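Local coordinates for protein biphenyl 2,3-Dioxygenase Beta Subunit (Sphingobium yanoikuyae, PDB 2GBW) that probably serves as the small beta subunit of a ring-hydroxylating dioxygenase, an enzyme that adds dioxygen to aromatic rings such as biphenyl, at residues V103-A108 against L119-V124; E115-S120 against E141-R146. All blocks are in the same frame, centred on the assembly; numbering follows the deposited sequence.

Contact 1. Residues V103-A108 against L119-V124; sequences VSNVEA and LSNILV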
ATOM      1  N   VAL B 103      18.857 -14.720   1.408  1.00 38.97           N
ATOM      2  CA  VAL B 103      18.867 -15.943   2.184  1.00 40.55           C
ATOM      3  C   VAL B 103      19.635 -15.659   3.454  1.00 40.37           C
ATOM      4  O   VAL B 103      20.757 -15.160   3.399  1.00 43.30           O
ATOM      5  CB  VAL B 103      19.499 -17.121   1.400  1.00 40.54           C
ATOM      6  CG1 VAL B 103      19.581 -18.401   2.260  1.00 42.61           C
ATOM      7  CG2 VAL B 103      18.765 -17.366   0.127  1.00 42.19           C
ATOM      8  N   SER B 104      19.045 -15.969   4.607  1.00 39.61           N
ATOM      9  CA  SER B 104      19.664 -15.710   5.902  1.00 39.87           C
ATOM     10  C   SER B 104      19.400 -16.827   6.906  1.00 38.69           C
ATOM     11  O   SER B 104      18.573 -17.718   6.689  1.00 37.41           O
ATOM     12  CB  SER B 104      19.108 -14.392   6.502  1.00 39.96           C
ATOM     13  OG  SER B 104      19.890 -14.068   7.638  1.00 47.64           O
ATOM     14  N   ASN B 105      20.152 -16.784   8.013  1.00 37.68           N
ATOM     15  CA  ASN B 105      19.975 -17.665   9.138  1.00 38.06           C
ATOM     16  C   ASN B 105      20.137 -19.111   8.746  1.00 37.09           C
ATOM     17  O   ASN B 105      19.323 -19.935   9.117  1.00 38.65           O
ATOM     18  CB  ASN B 105      18.584 -17.471   9.760  1.00 36.14           C
ATOM     19  CG  ASN B 105      18.684 -17.308  11.255  1.00 38.79           C
ATOM     20  OD1 ASN B 105      19.131 -16.238  11.733  1.00 42.85           O
ATOM     21  ND2 ASN B 105      18.367 -18.347  11.997  1.00 35.72           N
ATOM     22  N   VAL B 106      21.117 -19.394   7.903  1.00 37.40           N
ATOM     23  CA  VAL B 106      21.389 -20.764   7.481  1.00 37.84           C
ATOM     24  C   VAL B 106      21.945 -21.518   8.706  1.00 39.06           C
ATOM     25  O   VAL B 106      22.914 -21.093   9.306  1.00 38.50           O
ATOM     26  CB  VAL B 106      22.425 -20.778   6.331  1.00 39.86           C
ATOM     27  CG1 VAL B 106      22.901 -22.200   6.001  1.00 39.97           C
ATOM     28  CG2 VAL B 106      21.854 -20.147   5.104  1.00 37.09           C
ATOM     29  N   GLU B 107      21.292 -22.609   9.109  1.00 38.82           N
ATOM     30  CA  GLU B 107      21.778 -23.430  10.200  1.00 39.28           C
ATOM     31  C   GLU B 107      21.720 -24.855   9.714  1.00 38.83           C
ATOM     32  O   GLU B 107      20.672 -25.335   9.301  1.00 39.79           O
ATOM     33  CB  GLU B 107      20.937 -23.258  11.451  1.00 39.36           C
ATOM     34  CG  GLU B 107      21.155 -21.907  12.160  1.00 41.71           C
ATOM     35  CD  GLU B 107      20.324 -21.818  13.436  1.00 42.08           C
ATOM     36  OE1 GLU B 107      19.095 -21.655  13.305  1.00 43.65           O
ATOM     37  OE2 GLU B 107      20.888 -21.859  14.540  1.00 47.23           O
ATOM     38  N   ALA B 108      22.851 -25.525   9.776  1.00 38.43           N
ATOM     39  CA  ALA B 108      23.001 -26.894   9.289  1.00 39.51           C
ATOM     40  C   ALA B 108      23.385 -27.849  10.415  1.00 40.36           C
ATOM     41  O   ALA B 108      24.148 -27.483  11.334  1.00 38.52           O
ATOM     42  CB  ALA B 108      24.050 -26.939   8.208  1.00 38.67           C
ATOM     43  N   LEU B 119      18.290 -25.563   7.772  1.00 39.39           N
ATOM     44  CA  LEU B 119      17.274 -24.540   7.930  1.00 39.39           C
ATOM     45  C   LEU B 119      17.777 -23.209   7.345  1.00 39.36           C
ATOM     46  O   LEU B 119      18.935 -22.837   7.478  1.00 38.05           O
ATOM     47  CB  LEU B 119      16.953 -24.347   9.402  1.00 39.85           C
ATOM     48  CG  LEU B 119      16.526 -25.601  10.164  1.00 40.26           C
ATOM     49  CD1 LEU B 119      16.548 -25.306  11.674  1.00 41.06           C
ATOM     50  CD2 LEU B 119      15.157 -26.030   9.680  1.00 42.93           C
ATOM     51  N   SER B 120      16.885 -22.461   6.727  1.00 38.16           N
ATOM     52  CA  SER B 120      17.214 -21.104   6.287  1.00 39.69           C
ATOM     53  C   SER B 120      15.926 -20.249   6.179  1.00 38.64           C
ATOM     54  O   SER B 120      14.822 -20.791   6.003  1.00 40.49           O
ATOM     55  CB  SER B 120      17.994 -21.162   4.970  1.00 40.65           C
ATOM     56  OG  SER B 120      17.224 -21.818   3.982  1.00 44.69           O
ATOM     57  N   ASN B 121      16.082 -18.921   6.269  1.00 37.91           N
ATOM     58  CA  ASN B 121      15.038 -17.934   6.050  1.00 37.36           C
ATOM     59  C   ASN B 121      15.224 -17.318   4.639  1.00 38.00           C
ATOM     60  O   ASN B 121      16.383 -16.995   4.237  1.00 39.71           O
ATOM     61  CB  ASN B 121      15.166 -16.758   7.033  1.00 37.22           C
ATOM     62  CG  ASN B 121      14.808 -17.104   8.451  1.00 33.45           C
ATOM     63  OD1 ASN B 121      14.166 -18.127   8.712  1.00 36.27           O
ATOM     64  ND2 ASN B 121      15.176 -16.227   9.379  1.00 35.64           N
ATOM     65  N   ILE B 122      14.130 -17.144   3.898  1.00 38.32           N
ATOM     66  CA  ILE B 122      14.254 -16.613   2.555  1.00 39.14           C
ATOM     67  C   ILE B 122      13.344 -15.449   2.381  1.00 38.02           C
ATOM     68  O   ILE B 122      12.172 -15.515   2.775  1.00 38.25           O
ATOM     69  CB  ILE B 122      13.986 -17.651   1.454  1.00 40.39           C
ATOM     70  CG1 ILE B 122      14.746 -18.927   1.687  1.00 42.48           C
ATOM     71  CG2 ILE B 122      14.438 -17.107   0.098  1.00 40.57           C
ATOM     72  CD1 ILE B 122      14.358 -20.037   0.786  1.00 43.79           C
ATOM     73  N   LEU B 123      13.881 -14.372   1.852  1.00 38.97           N
ATOM     74  CA  LEU B 123      13.104 -13.211   1.440  1.00 39.14           C
ATOM     75  C   LEU B 123      13.278 -13.053  -0.070  1.00 39.36           C
ATOM     76  O   LEU B 123      14.392 -12.955  -0.580  1.00 38.92           O
ATOM     77  CB  LEU B 123      13.633 -11.943   2.155  1.00 41.32           C
ATOM     78  CG  LEU B 123      13.043 -10.569   1.796  1.00 41.95           C
ATOM     79  CD1 LEU B 123      11.539 -10.466   2.022  1.00 43.80           C
ATOM     80  CD2 LEU B 123      13.810  -9.475   2.603  1.00 43.34           C
ATOM     81  N   VAL B 124      12.154 -12.984  -0.769  1.00 38.69           N
ATOM     82  CA  VAL B 124      12.134 -12.974  -2.243  1.00 40.09           C
ATOM     83  C   VAL B 124      11.429 -11.729  -2.691  1.00 41.04           C
ATOM     84  O   VAL B 124      10.277 -11.506  -2.321  1.00 40.54           O
ATOM     85  CB  VAL B 124      11.366 -14.180  -2.874  1.00 41.14           C
ATOM     86  CG1 VAL B 124      11.425 -14.067  -4.419  1.00 40.64           C
ATOM     87  CG2 VAL B 124      11.949 -15.521  -2.389  1.00 41.10           C
TER
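The side-chain amides of N105 and N121 run side by side, pointing the same way, with their planes only 13° apart. They are not in full overlap: it is CB of N105 that sits over one face of the N121 amide, almost directly above its nitrogen (N105 CB to N121 ND2, 3.6 Å). Polar partners for the N121 amide come from the second subunit: ND2 gives hydrogen bonds to the backbone oxygen of Y101 and to Q28, and OD1 bonds to R100. ND2 of N105 likewise reaches the backbone oxygen of R21 of that subunit. S104, E107, L119 and N121 share this face of the sheet.

Beneath these amides the antiparallel strands are joined by two hydrogen-bonded pairs. S104 N donates to N121 O (2.9 Å) and N121 N to S104 O (2.8 Å); farther along, E107 N bonds L119 O at 2.9 Å and L119 N bonds E107 O at 2.8 Å. Between them the register slips by one residue, a beta bulge in which N105 adopts a left-handed backbone conformation (phi 59°) and N105 and V106 together lie opposite S120. CA of V106 comes close to L119 O (3.2 Å). On the other face of the sheet V103 CG2 meets I122 CG2 at 4.3 Å, and V106 CG2 lies against CB of S120, whose OG bonds R140, while helix 10-28 packs on V103 and V106.

The hairpin thus has two chemistries. On one face the buried N121 amide and ND2 of N105 are satisfied across the subunit boundary, consistent with this face being part of the subunit interface, whereas the face bearing V103, V106 and I122 serves the chain's own core.

Contact 2. Residues E115-S120 against E141-R146; sequences ELDVLS and EDKLRR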
ATOM      1  N   GLU B 115      24.196 -37.128   5.571  1.00 44.16           N
ATOM      2  CA  GLU B 115      23.205 -36.184   5.070  1.00 44.35           C
ATOM      3  C   GLU B 115      23.141 -35.028   6.040  1.00 43.87           C
ATOM      4  O   GLU B 115      23.581 -35.166   7.195  1.00 44.81           O
ATOM      5  CB  GLU B 115      21.841 -36.863   4.950  1.00 45.25           C
ATOM      6  CG  GLU B 115      21.946 -38.227   4.192  1.00 45.79           C
ATOM      7  CD  GLU B 115      20.644 -39.040   4.199  1.00 46.74           C
ATOM      8  OE1 GLU B 115      19.721 -38.737   5.008  1.00 50.48           O
ATOM      9  OE2 GLU B 115      20.533 -39.979   3.377  1.00 48.48           O
ATOM     10  N   LEU B 116      22.639 -33.899   5.548  1.00 42.42           N
ATOM     11  CA  LEU B 116      22.604 -32.643   6.305  1.00 42.45           C
ATOM     12  C   LEU B 116      21.202 -32.119   6.352  1.00 42.07           C
ATOM     13  O   LEU B 116      20.534 -32.043   5.322  1.00 41.85           O
ATOM     14  CB  LEU B 116      23.497 -31.598   5.651  1.00 41.23           C
ATOM     15  CG  LEU B 116      24.980 -31.935   5.620  1.00 44.05           C
ATOM     16  CD1 LEU B 116      25.622 -31.081   4.558  1.00 44.63           C
ATOM     17  CD2 LEU B 116      25.528 -31.687   7.010  1.00 42.04           C
ATOM     18  N   ASP B 117      20.760 -31.744   7.544  1.00 41.97           N
ATOM     19  CA  ASP B 117      19.513 -31.037   7.713  1.00 42.15           C
ATOM     20  C   ASP B 117      19.865 -29.580   7.797  1.00 41.86           C
ATOM     21  O   ASP B 117      20.639 -29.164   8.665  1.00 40.92           O
ATOM     22  CB  ASP B 117      18.787 -31.437   8.999  1.00 43.83           C
ATOM     23  CG  ASP B 117      18.245 -32.865   8.960  1.00 47.83           C
ATOM     24  OD1 ASP B 117      17.771 -33.293   7.900  1.00 54.30           O
ATOM     25  OD2 ASP B 117      18.270 -33.541  10.012  1.00 52.87           O
ATOM     26  N   VAL B 118      19.244 -28.800   6.926  1.00 40.17           N
ATOM     27  CA  VAL B 118      19.532 -27.363   6.769  1.00 40.18           C
ATOM     28  C   VAL B 118      18.288 -26.475   6.806  1.00 39.00           C
ATOM     29  O   VAL B 118      17.360 -26.577   5.969  1.00 38.11           O
ATOM     30  CB  VAL B 118      20.348 -27.087   5.479  1.00 39.07           C
ATOM     31  CG1 VAL B 118      20.879 -25.628   5.474  1.00 39.16           C
ATOM     32  CG2 VAL B 118      21.488 -28.122   5.323  1.00 40.82           C
ATOM     33  N   LEU B 119      18.290 -25.563   7.772  1.00 39.39           N
ATOM     34  CA  LEU B 119      17.274 -24.540   7.930  1.00 39.39           C
ATOM     35  C   LEU B 119      17.777 -23.209   7.345  1.00 39.36           C
ATOM     36  O   LEU B 119      18.935 -22.837   7.478  1.00 38.05           O
ATOM     37  CB  LEU B 119      16.953 -24.347   9.402  1.00 39.85           C
ATOM     38  CG  LEU B 119      16.526 -25.601  10.164  1.00 40.26           C
ATOM     39  CD1 LEU B 119      16.548 -25.306  11.674  1.00 41.06           C
ATOM     40  CD2 LEU B 119      15.157 -26.030   9.680  1.00 42.93           C
ATOM     41  N   SER B 120      16.885 -22.461   6.727  1.00 38.16           N
ATOM     42  CA  SER B 120      17.214 -21.104   6.287  1.00 39.69           C
ATOM     43  C   SER B 120      15.926 -20.249   6.179  1.00 38.64           C
ATOM     44  O   SER B 120      14.822 -20.791   6.003  1.00 40.49           O
ATOM     45  CB  SER B 120      17.994 -21.162   4.970  1.00 40.65           C
ATOM     46  OG  SER B 120      17.224 -21.818   3.982  1.00 44.69           O
ATOM     47  N   GLU B 141      13.364 -25.880   4.706  1.00 39.79           N
ATOM     48  CA  GLU B 141      13.885 -27.018   5.446  1.00 40.29           C
ATOM     49  C   GLU B 141      14.371 -28.006   4.378  1.00 39.70           C
ATOM     50  O   GLU B 141      13.543 -28.586   3.672  1.00 40.48           O
ATOM     51  CB  GLU B 141      12.814 -27.617   6.363  1.00 40.82           C
ATOM     52  CG  GLU B 141      12.322 -26.636   7.423  1.00 44.58           C
ATOM     53  CD  GLU B 141      11.122 -27.108   8.242  1.00 45.07           C
ATOM     54  OE1 GLU B 141      10.575 -28.220   8.016  1.00 44.37           O
ATOM     55  OE2 GLU B 141      10.736 -26.322   9.151  1.00 52.37           O
ATOM     56  N   ASP B 142      15.704 -28.135   4.237  1.00 39.52           N
ATOM     57  CA  ASP B 142      16.348 -29.045   3.237  1.00 38.97           C
ATOM     58  C   ASP B 142      16.996 -30.226   3.917  1.00 38.92           C
ATOM     59  O   ASP B 142      17.484 -30.108   5.047  1.00 36.05           O
ATOM     60  CB  ASP B 142      17.467 -28.329   2.454  1.00 38.69           C
ATOM     61  CG  ASP B 142      16.973 -27.309   1.424  1.00 42.32           C
ATOM     62  OD1 ASP B 142      15.773 -27.307   1.039  1.00 39.77           O
ATOM     63  OD2 ASP B 142      17.849 -26.519   0.946  1.00 46.90           O
ATOM     64  N   LYS B 143      17.059 -31.346   3.190  1.00 38.88           N
ATOM     65  CA  LYS B 143      18.036 -32.402   3.399  1.00 40.48           C
ATOM     66  C   LYS B 143      18.943 -32.341   2.190  1.00 40.44           C
ATOM     67  O   LYS B 143      18.463 -32.407   1.041  1.00 40.93           O
ATOM     68  CB  LYS B 143      17.395 -33.772   3.438  1.00 41.27           C
ATOM     69  CG  LYS B 143      16.320 -33.987   4.528  1.00 43.64           C
ATOM     70  CD  LYS B 143      16.426 -35.397   5.132  1.00 45.53           C
ATOM     71  CE  LYS B 143      17.632 -35.542   6.080  1.00 48.01           C
ATOM     72  NZ  LYS B 143      18.212 -36.927   6.223  1.00 51.43           N
ATOM     73  N   LEU B 144      20.234 -32.175   2.431  1.00 40.49           N
ATOM     74  CA  LEU B 144      21.246 -32.171   1.375  1.00 40.58           C
ATOM     75  C   LEU B 144      22.162 -33.363   1.524  1.00 40.97           C
ATOM     76  O   LEU B 144      22.357 -33.874   2.635  1.00 41.33           O
ATOM     77  CB  LEU B 144      22.128 -30.943   1.499  1.00 40.50           C
ATOM     78  CG  LEU B 144      21.519 -29.534   1.527  1.00 39.70           C
ATOM     79  CD1 LEU B 144      22.672 -28.572   1.623  1.00 36.74           C
ATOM     80  CD2 LEU B 144      20.683 -29.192   0.299  1.00 37.86           C
ATOM     81  N   ARG B 145      22.748 -33.808   0.420  1.00 40.48           N
ATOM     82  CA  ARG B 145      23.897 -34.710   0.527  1.00 42.02           C
ATOM     83  C   ARG B 145      25.046 -34.178  -0.300  1.00 43.10           C
ATOM     84  O   ARG B 145      24.873 -33.422  -1.251  1.00 41.04           O
ATOM     85  CB  ARG B 145      23.558 -36.123   0.082  1.00 42.63           C
ATOM     86  CG  ARG B 145      23.081 -36.193  -1.359  1.00 43.25           C
ATOM     87  CD  ARG B 145      23.061 -37.647  -1.864  1.00 40.66           C
ATOM     88  NE  ARG B 145      21.876 -38.334  -1.359  1.00 37.88           N
ATOM     89  CZ  ARG B 145      20.687 -38.387  -1.960  1.00 39.53           C
ATOM     90  NH1 ARG B 145      20.473 -37.806  -3.142  1.00 40.53           N
ATOM     91  NH2 ARG B 145      19.691 -39.032  -1.369  1.00 40.59           N
ATOM     92  N   ARG B 146      26.233 -34.596   0.096  1.00 44.51           N
ATOM     93  CA  ARG B 146      27.451 -34.276  -0.607  1.00 48.09           C
ATOM     94  C   ARG B 146      27.441 -34.915  -1.985  1.00 48.99           C
ATOM     95  O   ARG B 146      27.055 -36.070  -2.144  1.00 48.14           O
ATOM     96  CB  ARG B 146      28.658 -34.771   0.185  1.00 48.70           C
ATOM     97  CG  ARG B 146      29.092 -33.805   1.282  1.00 51.02           C
ATOM     98  CD  ARG B 146      28.543 -34.203   2.660  1.00 55.06           C
ATOM     99  NE  ARG B 146      29.071 -33.344   3.737  1.00 55.20           N
ATOM    100  CZ  ARG B 146      28.771 -33.477   5.029  1.00 54.67           C
ATOM    101  NH1 ARG B 146      27.964 -34.452   5.441  1.00 55.14           N
ATOM    102  NH2 ARG B 146      29.281 -32.627   5.912  1.00 55.55           N
TER
HETATM  103  O   HOH W   1      22.233 -39.751   1.303  1.00 44.49           O
HETATM  104  O   HOH W   2      18.933 -40.631   1.314  1.00 46.72           O
HETATM  105  O   HOH W   3      15.697 -31.017   7.196  1.00 47.65           O
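E115 and K143 are joined by a salt bridge in which K143 NZ meets E115 OE1 nearly along its C-O axis, at 2.7 Å. The lysine chain bends at chi2 and chi3 to run back toward the glutamate. E115 OE2 accepts from two waters and from N113 ND2. Those waters lie in the plane of the R145 guanidinium, at its edge, taking hydrogen bonds from NE and NH2 and linking glutamate to arginine; R145 also forms a salt bridge through NH2 with D43 and makes a cation-pi contact with F154.

R146 is gripped by the backbone oxygen of G114 and by E110, while CD1 of L116 rests over the centre of its guanidinium, 4.0 Å above the plane. On the same side of the sheet CG2 of V118 packs on CD1 of L144 (3.9 Å). Buried D142 has both carboxylate oxygens satisfied, by R156 and by the hydroxyl of Y20. V118 N to D142 O and D142 N to V118 O are both 2.9 Å, a hydrogen-bonded pair that L116 and L144 repeat. D142 O also accepts from a water (2.9 Å). This unbulged antiparallel pairing belongs to the curved sheet of the NTF2-like fold, wrapped against helix 10-28.

In the fold
Contacts 1 and 2 lie side by side in one mixed sheet, their centres 12 Å apart, and share the long strand 115-128: it pairs with 98-112 in contact 1 and with 132-147 in contact 2. L119 and S120 belong to both. Along the chain the order is 103-108, 115-120 running into 119-124, then 141-146, so two successive hairpins form a meander. V118 connects them directly, its CG1 lying 4.0 Å from CG1 of V106. Helix 10-28 packs against the side of both contacts that bears V106 and V118, whereas the asparagine side of 103-108 and 119-124 meets the second subunit. One strand thus joins the chain's core to the assembly interface.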